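NADH:ubiquinone oxidoreductase, Na translocating, F subunit (Porphyromonas gingivalis, PDB 2R6H) binds flavin-adenine dinucleotide through an antiparallel flavin-binding domain paired with a Rossmann-like domain of the NAD-binding family. Local coordinates at residues I47-Y52 with G126-I132; F150-T155 with E257-C261; A157-G163 with R186-Y192. All blocks are in the same frame, centred on the assembly; numbering follows the deposited sequence. Where two conformers were deposited one is given.

Contact 1 of 3, residues I47-Y52 with G126-I132. With FAD (flavin-adenine dinucleotide), chain H.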
loop_
_atom_site.group_PDB
_atom_site.type_symbol
_atom_site.label_atom_id
_atom_site.label_comp_id
_atom_site.label_asym_id
_atom_site.label_seq_id
_atom_site.Cartn_x
_atom_site.Cartn_y
_atom_site.Cartn_z
ATOM N N ILE A 47 -6.999 -12.255 6.475
ATOM C CA ILE A 47 -7.913 -12.002 7.575
ATOM C C ILE A 47 -9.194 -12.784 7.385
ATOM O O ILE A 47 -9.701 -12.887 6.272
ATOM C CB ILE A 47 -8.308 -10.518 7.674
ATOM C CG1 ILE A 47 -7.089 -9.618 7.516
ATOM C CG2 ILE A 47 -8.997 -10.246 9.007
ATOM C CD1 ILE A 47 -6.020 -9.875 8.537
ATOM N N LYS A 48 -9.709 -13.346 8.475
ATOM C CA LYS A 48 -11.053 -13.889 8.455
ATOM C C LYS A 48 -12.007 -12.740 8.689
ATOM O O LYS A 48 -11.923 -12.043 9.695
ATOM C CB LYS A 48 -11.254 -14.988 9.506
ATOM C CG LYS A 48 -10.982 -16.397 8.975
ATOM C CD LYS A 48 -11.589 -17.500 9.848
ATOM C CE LYS A 48 -11.110 -18.888 9.393
ATOM N NZ LYS A 48 -11.657 -19.995 10.240
ATOM N N ILE A 49 -12.885 -12.522 7.724
ATOM C CA ILE A 49 -13.968 -11.578 7.866
ATOM C C ILE A 49 -15.249 -12.377 8.144
ATOM O O ILE A 49 -15.647 -13.226 7.333
ATOM C CB ILE A 49 -14.148 -10.767 6.582
ATOM C CG1 ILE A 49 -13.158 -9.610 6.539
ATOM C CG2 ILE A 49 -15.514 -10.192 6.540
ATOM C CD1 ILE A 49 -11.809 -10.007 6.079
ATOM N N PRO A 50 -15.910 -12.102 9.284
ATOM C CA PRO A 50 -17.084 -12.868 9.709
ATOM C C PRO A 50 -18.370 -12.288 9.131
ATOM O O PRO A 50 -18.321 -11.285 8.411
ATOM C CB PRO A 50 -17.071 -12.632 11.207
ATOM C CG PRO A 50 -16.745 -11.163 11.269
ATOM C CD PRO A 50 -15.728 -10.919 10.144
ATOM N N LYS A 51 -19.504 -12.914 9.440
ATOM C CA LYS A 51 -20.789 -12.310 9.124
ATOM C C LYS A 51 -20.881 -11.035 9.957
ATOM O O LYS A 51 -20.413 -11.001 11.091
ATOM C CB LYS A 51 -21.939 -13.263 9.457
ATOM C CG LYS A 51 -21.962 -14.532 8.607
ATOM C CD LYS A 51 -23.213 -15.413 8.847
ATOM C CE LYS A 51 -24.482 -14.778 8.265
ATOM N NZ LYS A 51 -25.653 -15.704 8.189
ATOM N N TYR A 52 -21.460 -9.982 9.395
ATOM C CA TYR A 52 -21.504 -8.717 10.102
ATOM C C TYR A 52 -22.312 -7.636 9.392
ATOM O O TYR A 52 -22.766 -7.796 8.263
ATOM C CB TYR A 52 -20.087 -8.201 10.326
ATOM C CG TYR A 52 -19.540 -7.504 9.110
ATOM C CD1 TYR A 52 -18.755 -8.183 8.196
ATOM C CD2 TYR A 52 -19.839 -6.172 8.855
ATOM C CE1 TYR A 52 -18.269 -7.552 7.073
ATOM C CE2 TYR A 52 -19.360 -5.535 7.736
ATOM C CZ TYR A 52 -18.572 -6.229 6.845
ATOM O OH TYR A 52 -18.086 -5.603 5.715
ATOM N N GLY A 126 -16.804 -2.736 -0.186
ATOM C CA GLY A 126 -15.980 -3.914 0.028
ATOM C C GLY A 126 -16.218 -4.585 1.364
ATOM O O GLY A 126 -15.965 -3.985 2.404
ATOM N N ILE A 127 -16.691 -5.831 1.342
ATOM C CA ILE A 127 -17.106 -6.487 2.578
ATOM C C ILE A 127 -15.941 -6.681 3.543
ATOM O O ILE A 127 -16.137 -6.769 4.746
ATOM C CB ILE A 127 -17.855 -7.840 2.345
ATOM C CG1 ILE A 127 -16.872 -8.958 2.066
ATOM C CG2 ILE A 127 -18.888 -7.746 1.234
ATOM C CD1 ILE A 127 -16.529 -9.733 3.294
ATOM N N SER A 128 -14.726 -6.742 3.024
ATOM C CA SER A 128 -13.579 -6.930 3.891
ATOM C C SER A 128 -13.021 -5.607 4.397
ATOM O O SER A 128 -12.972 -5.351 5.602
ATOM C CB SER A 128 -12.494 -7.716 3.171
ATOM O OG SER A 128 -11.299 -7.706 3.928
ATOM N N SER A 129 -12.583 -4.764 3.479
ATOM C CA SER A 129 -12.065 -3.472 3.881
ATOM C C SER A 129 -13.041 -2.770 4.844
ATOM O O SER A 129 -12.611 -2.167 5.824
ATOM C CB SER A 129 -11.759 -2.609 2.663
ATOM O OG SER A 129 -12.954 -2.287 1.983
ATOM N N SER A 130 -14.346 -2.881 4.583
ATOM C CA SER A 130 -15.353 -2.209 5.404
ATOM C C SER A 130 -15.360 -2.732 6.828
ATOM O O SER A 130 -15.643 -1.974 7.747
ATOM C CB SER A 130 -16.760 -2.327 4.809
ATOM O OG SER A 130 -16.846 -1.715 3.538
ATOM N N TYR A 131 -15.060 -4.016 7.019
ATOM C CA TYR A 131 -15.054 -4.596 8.363
ATOM C C TYR A 131 -13.804 -4.141 9.079
ATOM O O TYR A 131 -13.874 -3.679 10.215
ATOM C CB TYR A 131 -15.132 -6.132 8.346
ATOM C CG TYR A 131 -14.982 -6.783 9.716
ATOM C CD1 TYR A 131 -15.999 -6.714 10.667
ATOM C CD2 TYR A 131 -13.828 -7.476 10.056
ATOM C CE1 TYR A 131 -15.866 -7.314 11.918
ATOM C CE2 TYR A 131 -13.683 -8.078 11.309
ATOM C CZ TYR A 131 -14.702 -7.998 12.231
ATOM O OH TYR A 131 -14.542 -8.592 13.464
ATOM N N ILE A 132 -12.661 -4.260 8.415
ATOM C CA ILE A 132 -11.410 -3.836 9.027
ATOM C C ILE A 132 -11.502 -2.391 9.491
ATOM O O ILE A 132 -11.113 -2.067 10.611
ATOM C CB ILE A 132 -10.223 -4.005 8.076
ATOM C CG1 ILE A 132 -9.950 -5.499 7.866
ATOM C CG2 ILE A 132 -9.008 -3.316 8.647
ATOM C CD1 ILE A 132 -9.189 -5.825 6.604
HETATM P PA FAD H . -14.859 -6.487 -2.132
HETATM O O1A FAD H . -13.955 -7.609 -2.628
HETATM O O2A FAD H . -16.176 -6.966 -1.511
HETATM O O5B FAD H . -15.176 -5.435 -3.330
HETATM C C5B FAD H . -14.133 -4.667 -3.911
HETATM C C4B FAD H . -14.708 -3.463 -4.646
HETATM O O4B FAD H . -15.582 -3.898 -5.670
HETATM C C3B FAD H . -15.510 -2.557 -3.724
HETATM O O3B FAD H . -15.083 -1.232 -3.917
HETATM C C2B FAD H . -16.950 -2.692 -4.171
HETATM O O2B FAD H . -17.601 -1.443 -4.107
HETATM C C1B FAD H . -16.801 -3.170 -5.612
HETATM N N9A FAD H . -17.956 -3.964 -6.119
HETATM C C8A FAD H . -18.584 -5.040 -5.526
HETATM N N7A FAD H . -19.584 -5.464 -6.342
HETATM C C5A FAD H . -19.607 -4.677 -7.453
HETATM C C6A FAD H . -20.413 -4.659 -8.601
HETATM N N6A FAD H . -21.450 -5.488 -8.717
HETATM N N1A FAD H . -20.186 -3.710 -9.590
HETATM C C2A FAD H . -19.166 -2.781 -9.447
HETATM N N3A FAD H . -18.370 -2.800 -8.310
HETATM C C4A FAD H . -18.586 -3.730 -7.328
HETATM N N1 FAD H . -5.412 -4.480 -0.325
HETATM C C2 FAD H . -4.951 -3.561 0.581
HETATM O O2 FAD H . -5.664 -2.602 0.845
HETATM N N3 FAD H . -3.706 -3.728 1.170
HETATM C C4 FAD H . -2.907 -4.827 0.863
HETATM O O4 FAD H . -1.787 -5.028 1.362
HETATM C C4X FAD H . -3.388 -5.748 -0.052
HETATM N N5 FAD H . -2.604 -6.838 -0.362
HETATM C C5X FAD H . -3.079 -7.750 -1.283
HETATM C C6 FAD H . -2.277 -8.842 -1.602
HETATM C C7 FAD H . -2.715 -9.791 -2.517
HETATM C C7M FAD H . -1.818 -10.960 -2.827
HETATM C C8 FAD H . -3.967 -9.633 -3.115
HETATM C C8M FAD H . -4.460 -10.635 -4.108
HETATM C C9 FAD H . -4.760 -8.538 -2.795
HETATM C C9A FAD H . -4.328 -7.590 -1.879
HETATM N N10 FAD H . -5.111 -6.492 -1.559
HETATM C C10 FAD H . -4.638 -5.573 -0.649
HETATM C "C1'" FAD H . -6.538 -6.358 -2.000
HETATM C "C2'" FAD H . -7.429 -6.916 -0.903
HETATM O "O2'" FAD H . -7.138 -8.281 -0.732
HETATM C "C3'" FAD H . -8.912 -6.766 -1.224
HETATM O "O3'" FAD H . -9.179 -7.094 -2.569
HETATM C "C4'" FAD H . -9.362 -5.354 -0.902
HETATM O "O4'" FAD H . -9.313 -5.231 0.494
HETATM C "C5'" FAD H . -10.791 -5.111 -1.351
HETATM O "O5'" FAD H . -11.563 -6.231 -0.986
HETATM P P FAD H . -12.914 -6.030 -0.135
HETATM O O1P FAD H . -13.366 -7.347 0.449
HETATM O O2P FAD H . -12.707 -4.969 0.915
HETATM O O3P FAD H . -13.976 -5.504 -1.201
#
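Tyr52, Pro50 and Ile49, at and just beyond the end of a strand in the antiparallel sheet of the flavin-binding domain, meet the short helix 127-132, which holds the FAD diphosphate. Strand and helix axes run at 96° to each other, so the helix lies across the strand. Aromatic contacts dominate the outer part. Pro50 CD sits over the centre of the Tyr131 ring, 3.7 Å from its centroid, a CH-pi contact. Tyr131 CG is anti to its backbone N (chi1 174°), which carries that ring out to the proline, while Tyr131 CB lies over one face of the Tyr52 ring, toward its rim. The two tyrosine rings meet obliquely, planes 42° apart. Aliphatic contacts lie deeper: Ile49 CG2 approaches Ile127 CD1 at 3.4 Å, and Ile47 CG1 approaches Ile132 CD1 at 4.4 Å. Polar contacts add to these. Tyr52 OH donates to Ile127 O, which lies near the plane of the Tyr52 ring; at 2.5 Å the modelled bond is doubtfully short. Ser128 OG is bonded to Tyr89. Ile127 N donates to FAD O2A at 3.1 Å. Ser129 grips FAD O2P twice, through its backbone N at 2.6 Å and its OG at 2.9 Å.

Contact 2 of 3, residues F150-T155 with E257-C261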
loop_
_atom_site.group_PDB
_atom_site.type_symbol
_atom_site.label_atom_id
_atom_site.label_comp_id
_atom_site.label_asym_id
_atom_site.label_seq_id
_atom_site.Cartn_x
_atom_site.Cartn_y
_atom_site.Cartn_z
ATOM N N PHE A 150 6.010 -12.857 -3.991
ATOM C CA PHE A 150 6.542 -11.567 -4.412
ATOM C C PHE A 150 7.763 -11.176 -3.585
ATOM O O PHE A 150 7.635 -10.604 -2.503
ATOM C CB PHE A 150 5.467 -10.483 -4.304
ATOM C CG PHE A 150 5.940 -9.117 -4.711
ATOM C CD1 PHE A 150 5.897 -8.060 -3.818
ATOM C CD2 PHE A 150 6.429 -8.890 -5.987
ATOM C CE1 PHE A 150 6.331 -6.802 -4.189
ATOM C CE2 PHE A 150 6.865 -7.635 -6.364
ATOM C CZ PHE A 150 6.817 -6.589 -5.464
ATOM N N HIS A 151 9.018 -11.455 -4.042
ATOM C CA HIS A 151 10.205 -11.287 -3.203
ATOM C C HIS A 151 11.391 -10.672 -3.953
ATOM O O HIS A 151 11.512 -10.814 -5.172
ATOM C CB HIS A 151 10.636 -12.633 -2.595
ATOM C CG HIS A 151 9.562 -13.334 -1.810
ATOM N ND1 HIS A 151 9.265 -14.666 -1.986
ATOM C CD2 HIS A 151 8.726 -12.880 -0.846
ATOM C CE1 HIS A 151 8.280 -15.004 -1.166
ATOM N NE2 HIS A 151 7.937 -13.942 -0.467
ATOM N N ILE A 152 12.283 -10.031 -3.196
ATOM C CA ILE A 152 13.506 -9.461 -3.747
ATOM C C ILE A 152 14.339 -10.523 -4.456
ATOM O O ILE A 152 14.448 -11.656 -3.987
ATOM C CB ILE A 152 14.362 -8.797 -2.652
ATOM C CG1 ILE A 152 13.495 -7.897 -1.770
ATOM C CG2 ILE A 152 15.500 -8.002 -3.276
ATOM C CD1 ILE A 152 14.137 -7.537 -0.447
ATOM N N GLN A 153 14.925 -10.150 -5.589
ATOM C CA GLN A 153 15.826 -11.035 -6.312
ATOM C C GLN A 153 17.242 -10.947 -5.757
ATOM O O GLN A 153 17.720 -9.864 -5.418
ATOM C CB GLN A 153 15.822 -10.703 -7.805
ATOM C CG GLN A 153 14.435 -10.650 -8.420
ATOM C CD GLN A 153 13.721 -11.985 -8.361
ATOM O OE1 GLN A 153 14.121 -12.946 -9.019
ATOM N NE2 GLN A 153 12.655 -12.053 -7.571
ATOM N N ASP A 154 17.909 -12.091 -5.667
ATOM C CA ASP A 154 19.331 -12.121 -5.355
ATOM C C ASP A 154 20.162 -11.652 -6.544
ATOM O O ASP A 154 20.663 -12.461 -7.324
ATOM C CB ASP A 154 19.756 -13.525 -4.925
ATOM C CG ASP A 154 19.026 -14.001 -3.684
ATOM O OD1 ASP A 154 18.378 -13.166 -3.018
ATOM O OD2 ASP A 154 19.100 -15.209 -3.376
ATOM N N THR A 155 20.299 -10.337 -6.674
ATOM C CA THR A 155 21.188 -9.744 -7.667
ATOM C C THR A 155 21.997 -8.606 -7.051
ATOM O O THR A 155 21.764 -8.217 -5.906
ATOM C CB THR A 155 20.398 -9.202 -8.873
ATOM O OG1 THR A 155 19.217 -9.991 -9.066
ATOM C CG2 THR A 155 21.247 -9.250 -10.134
ATOM N N GLU A 257 15.931 -3.870 -12.091
ATOM C CA GLU A 257 14.800 -4.656 -11.644
ATOM C C GLU A 257 13.764 -3.667 -11.164
ATOM O O GLU A 257 14.076 -2.734 -10.431
ATOM C CB GLU A 257 15.202 -5.638 -10.536
ATOM C CG GLU A 257 15.764 -6.961 -11.069
ATOM C CD GLU A 257 16.819 -7.590 -10.164
ATOM O OE1 GLU A 257 16.891 -7.203 -8.966
ATOM O OE2 GLU A 257 17.569 -8.472 -10.670
ATOM N N TYR A 258 12.535 -3.864 -11.620
ATOM C CA TYR A 258 11.421 -2.988 -11.296
ATOM C C TYR A 258 10.475 -3.678 -10.321
ATOM O O TYR A 258 9.824 -4.668 -10.665
ATOM C CB TYR A 258 10.674 -2.622 -12.577
ATOM C CG TYR A 258 11.511 -1.792 -13.502
ATOM C CD1 TYR A 258 12.357 -2.381 -14.420
ATOM C CD2 TYR A 258 11.483 -0.413 -13.437
ATOM C CE1 TYR A 258 13.143 -1.620 -15.249
ATOM C CE2 TYR A 258 12.260 0.354 -14.268
ATOM C CZ TYR A 258 13.088 -0.255 -15.167
ATOM O OH TYR A 258 13.862 0.517 -15.990
ATOM N N TYR A 259 10.397 -3.179 -9.098
ATOM C CA TYR A 259 9.409 -3.715 -8.182
ATOM C C TYR A 259 8.284 -2.714 -8.042
ATOM O O TYR A 259 8.483 -1.628 -7.526
ATOM C CB TYR A 259 10.046 -4.045 -6.828
ATOM C CG TYR A 259 11.184 -5.039 -6.936
ATOM C CD1 TYR A 259 10.971 -6.401 -6.752
ATOM C CD2 TYR A 259 12.465 -4.618 -7.246
ATOM C CE1 TYR A 259 12.014 -7.305 -6.868
ATOM C CE2 TYR A 259 13.510 -5.515 -7.358
ATOM C CZ TYR A 259 13.281 -6.852 -7.169
ATOM O OH TYR A 259 14.334 -7.721 -7.288
HETATM N N MSE A 260 7.104 -3.054 -8.533
HETATM C CA MSE A 260 5.987 -2.145 -8.367
HETATM C C MSE A 260 4.790 -2.809 -7.719
HETATM O O MSE A 260 4.581 -4.003 -7.857
HETATM C CB MSE A 260 5.587 -1.511 -9.695
HETATM C CG MSE A 260 4.457 -2.200 -10.415
HETATM SE SE MSE A 260 4.018 -1.252 -12.071
HETATM C CE MSE A 260 4.057 0.560 -11.381
ATOM N N CYS A 261 4.025 -2.014 -6.983
ATOM C CA CYS A 261 2.722 -2.428 -6.515
ATOM C C CYS A 261 1.808 -1.223 -6.457
ATOM O O CYS A 261 2.148 -0.199 -5.873
ATOM C CB CYS A 261 2.800 -3.081 -5.146
ATOM S SG CYS A 261 1.241 -3.870 -4.698
#
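Tyr259 reaches from its strand to the linker 150-155, where its hydroxyl accepts a hydrogen bond from Gln153 N at 3.0 Å, with an N-H...O angle of 161°. The ring side of this contact is the packed one. Phe150 CE2 comes to the edge of the Tyr259 ring, 4.3 Å from Tyr259 CD1. His151 O also lies near the plane of that ring, 3.9 Å from Tyr259 CE1. The hydroxyl itself is used twice, since it also donates to Glu257 OE1 at 3.1 Å, meeting that oxygen from above the carboxylate plane. Arg186 forms a salt bridge with the same oxygen, which would probably favour the charged carboxylate. Towards solvent the contact thins to single side chains. Exposed Thr155 sends OG1 to the syn lone pair of Glu257 OE2 at 2.8 Å. Partly exposed Gln153 packs CG against Tyr259 OH; its bend at chi2 (-63°) lets NE2 donate to His151 O at 2.9 Å, bracing the linker internally. The linker runs from strand 140-147 of the antiparallel sheet to strand 158-164 of the parallel one, where Tyr259 stacks on Phe285 of strand 284-287 and Gln174 of helix 168-181 touches Tyr259 and Ile152.

Contact 3 of 3, residues A157-G163 with R186-Y192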
loop_
_atom_site.group_PDB
_atom_site.type_symbol
_atom_site.label_atom_id
_atom_site.label_comp_id
_atom_site.label_asym_id
_atom_site.label_seq_id
_atom_site.Cartn_x
_atom_site.Cartn_y
_atom_site.Cartn_z
ATOM N N ALA A 157 21.841 -6.019 -9.026
ATOM C CA ALA A 157 21.196 -5.096 -9.971
ATOM C C ALA A 157 20.653 -3.819 -9.328
ATOM O O ALA A 157 20.366 -3.792 -8.133
ATOM C CB ALA A 157 20.078 -5.814 -10.693
ATOM N N GLU A 158 20.495 -2.759 -10.114
ATOM C CA GLU A 158 19.806 -1.584 -9.597
ATOM C C GLU A 158 18.343 -1.920 -9.365
ATOM O O GLU A 158 17.747 -2.651 -10.144
ATOM C CB GLU A 158 19.905 -0.399 -10.561
ATOM C CG GLU A 158 19.186 0.846 -10.052
ATOM C CD GLU A 158 19.268 2.038 -11.006
ATOM O OE1 GLU A 158 20.074 1.998 -11.973
ATOM O OE2 GLU A 158 18.519 3.021 -10.768
HETATM N N MSE A 159 17.769 -1.389 -8.295
HETATM C CA MSE A 159 16.351 -1.551 -8.058
HETATM C C MSE A 159 15.631 -0.217 -8.210
HETATM O O MSE A 159 16.114 0.826 -7.759
HETATM C CB MSE A 159 16.100 -2.106 -6.662
HETATM C CG MSE A 159 17.120 -3.131 -6.194
HETATM SE SE MSE A 159 16.523 -4.180 -4.634
HETATM C CE MSE A 159 18.183 -4.151 -3.581
ATOM N N LEU A 160 14.472 -0.265 -8.859
ATOM C CA LEU A 160 13.574 0.878 -8.937
ATOM C C LEU A 160 12.189 0.467 -8.458
ATOM O O LEU A 160 11.527 -0.347 -9.103
ATOM C CB LEU A 160 13.491 1.394 -10.370
ATOM C CG LEU A 160 13.043 2.844 -10.572
ATOM C CD1 LEU A 160 13.501 3.357 -11.935
ATOM C CD2 LEU A 160 11.536 2.969 -10.420
ATOM N N TYR A 161 11.761 1.019 -7.323
ATOM C CA TYR A 161 10.445 0.728 -6.756
ATOM C C TYR A 161 9.407 1.746 -7.206
ATOM O O TYR A 161 9.656 2.948 -7.186
ATOM C CB TYR A 161 10.518 0.706 -5.229
ATOM C CG TYR A 161 11.084 -0.574 -4.677
ATOM C CD1 TYR A 161 12.454 -0.759 -4.557
ATOM C CD2 TYR A 161 10.246 -1.607 -4.284
ATOM C CE1 TYR A 161 12.964 -1.938 -4.062
ATOM C CE2 TYR A 161 10.748 -2.788 -3.785
ATOM C CZ TYR A 161 12.105 -2.950 -3.674
ATOM O OH TYR A 161 12.593 -4.135 -3.173
ATOM N N ILE A 162 8.246 1.262 -7.619
ATOM C CA ILE A 162 7.174 2.133 -8.078
ATOM C C ILE A 162 5.921 1.822 -7.281
ATOM O O ILE A 162 5.285 0.801 -7.514
ATOM C CB ILE A 162 6.816 1.865 -9.558
ATOM C CG1 ILE A 162 8.047 1.945 -10.457
ATOM C CG2 ILE A 162 5.745 2.831 -10.026
ATOM C CD1 ILE A 162 7.733 1.725 -11.908
ATOM N N GLY A 163 5.539 2.683 -6.351
ATOM C CA GLY A 163 4.346 2.399 -5.583
ATOM C C GLY A 163 3.210 3.360 -5.839
ATOM O O GLY A 163 3.441 4.506 -6.224
ATOM N N ARG A 186 23.294 -2.217 -2.625
ATOM C CA ARG A 186 22.628 -2.049 -3.898
ATOM C C ARG A 186 22.124 -0.611 -4.052
ATOM O O ARG A 186 21.884 0.076 -3.055
ATOM C CB ARG A 186 21.462 -3.021 -3.991
ATOM C CG ARG A 186 21.889 -4.429 -4.243
ATOM C CD ARG A 186 21.093 -4.971 -5.401
ATOM N NE ARG A 186 20.157 -6.008 -5.012
ATOM C CZ ARG A 186 19.129 -6.395 -5.755
ATOM N NH1 ARG A 186 18.877 -5.808 -6.924
ATOM N NH2 ARG A 186 18.342 -7.364 -5.314
ATOM N N LYS A 187 21.976 -0.158 -5.296
ATOM C CA LYS A 187 21.376 1.138 -5.572
ATOM C C LYS A 187 19.864 0.993 -5.719
ATOM O O LYS A 187 19.374 0.148 -6.471
ATOM C CB LYS A 187 21.987 1.757 -6.820
ATOM C CG LYS A 187 21.339 3.061 -7.226
ATOM C CD LYS A 187 22.388 4.058 -7.706
ATOM C CE LYS A 187 21.763 5.142 -8.561
ATOM N NZ LYS A 187 20.866 4.547 -9.582
ATOM N N VAL A 188 19.126 1.812 -4.981
ATOM C CA VAL A 188 17.698 1.588 -4.809
ATOM C C VAL A 188 16.934 2.901 -4.796
ATOM O O VAL A 188 17.165 3.740 -3.934
ATOM C CB VAL A 188 17.394 0.850 -3.463
ATOM C CG1 VAL A 188 15.905 0.631 -3.313
ATOM C CG2 VAL A 188 18.132 -0.478 -3.370
ATOM N N SER A 189 16.023 3.084 -5.740
ATOM C CA SER A 189 15.131 4.231 -5.681
ATOM C C SER A 189 13.689 3.762 -5.483
ATOM O O SER A 189 13.293 2.698 -5.970
ATOM C CB SER A 189 15.252 5.089 -6.945
ATOM O OG SER A 189 14.875 4.373 -8.114
ATOM N N TYR A 190 12.907 4.555 -4.761
ATOM C CA TYR A 190 11.485 4.281 -4.589
ATOM C C TYR A 190 10.696 5.497 -5.043
ATOM O O TYR A 190 10.864 6.574 -4.498
ATOM C CB TYR A 190 11.198 3.987 -3.126
ATOM C CG TYR A 190 9.764 3.669 -2.808
ATOM C CD1 TYR A 190 8.926 3.130 -3.755
ATOM C CD2 TYR A 190 9.256 3.879 -1.539
ATOM C CE1 TYR A 190 7.611 2.828 -3.453
ATOM C CE2 TYR A 190 7.950 3.569 -1.226
ATOM C CZ TYR A 190 7.126 3.046 -2.183
ATOM O OH TYR A 190 5.811 2.743 -1.877
ATOM N N TRP A 191 9.861 5.330 -6.058
ATOM C CA TRP A 191 9.034 6.414 -6.569
ATOM C C TRP A 191 7.585 6.140 -6.222
ATOM O O TRP A 191 6.963 5.276 -6.828
ATOM C CB TRP A 191 9.166 6.501 -8.089
ATOM C CG TRP A 191 10.557 6.776 -8.552
ATOM C CD1 TRP A 191 11.616 5.916 -8.524
ATOM C CD2 TRP A 191 11.050 7.992 -9.109
ATOM N NE1 TRP A 191 12.740 6.524 -9.026
ATOM C CE2 TRP A 191 12.415 7.802 -9.391
ATOM C CE3 TRP A 191 10.470 9.222 -9.403
ATOM C CZ2 TRP A 191 13.201 8.795 -9.952
ATOM C CZ3 TRP A 191 11.250 10.202 -9.956
ATOM C CH2 TRP A 191 12.599 9.987 -10.225
ATOM N N TYR A 192 7.038 6.864 -5.257
ATOM C CA TYR A 192 5.649 6.643 -4.847
ATOM C C TYR A 192 4.727 7.752 -5.341
ATOM O O TYR A 192 5.000 8.926 -5.134
ATOM C CB TYR A 192 5.559 6.552 -3.323
ATOM C CG TYR A 192 4.157 6.335 -2.790
ATOM C CD1 TYR A 192 3.618 5.056 -2.696
ATOM C CD2 TYR A 192 3.377 7.405 -2.370
ATOM C CE1 TYR A 192 2.336 4.852 -2.204
ATOM C CE2 TYR A 192 2.103 7.212 -1.879
ATOM C CZ TYR A 192 1.589 5.937 -1.797
ATOM O OH TYR A 192 0.321 5.755 -1.316
#
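Met159 and Val188 form the first of five parallel bridges between strands 158-164 and 188-194, neighbours in the Rossmann-like sheet joined by helix 168-181 in a beta-alpha-beta unit. The short strand axes run only 14° apart, and the bonding alternates as a parallel pair requires: the N atoms of Met159, Tyr161 and Gly163 donate to the O atoms of Lys187, Ser189 and Trp191, while Met159 O and Tyr161 O accept from Ser189 N and Trp191 N. The ladder opens with Met159 N to Lys187 O at 2.9 Å.

The Met159 side chain, a selenomethionine, can be traced outward. CB lies 4.0 Å from Lys187 O, and chi1 of -37° turns CG toward Arg186, 3.3 Å from its NH1. SE is 3.6 Å from Arg186 CZ, and CE ends over one face of the guanidinium, toward its rim, while also meeting Val188 CG2 at 3.7 Å. Edge-on, the guanidinium donates from NH1 to Ala157 O at 2.8 Å, the oxygen lying in its plane; the same NH1 also forms a salt bridge with Glu257 OE1.

On the other sheet face, Leu160 CD2 packs obliquely against the Trp191 ring, beside helix 238-247. Near the start of the pair Glu158, extended, and Lys187, bent, lie side by side and point the same way; both are bonded to Tyr246 OH, and Glu158 OE2 meets Lys187 NZ in a salt bridge of 3.0 Å.

How the contacts relate
Contact 1 belongs to the antiparallel flavin-binding domain; on the opposite side of the chain's centre, contact 3 lies within the parallel sheet and contact 2 sets the linker 150-155 against it. Contact 1 closes before the others open; its centre is about 30 Å from that of contact 2 and 33 Å from that of contact 3, with nearest atoms about 15 Å apart. Contact 3 is nested within the chain span closed by contact 2, their centres about 9 Å apart. These two share the sheet through adjacent strands 158-164 and 256-261, probably hydrogen-bonded, Ile162 N to Tyr259 O at 2.9 Å. The linker follows strand 140-147, so contact 2 probably helps to fix how the domains sit together.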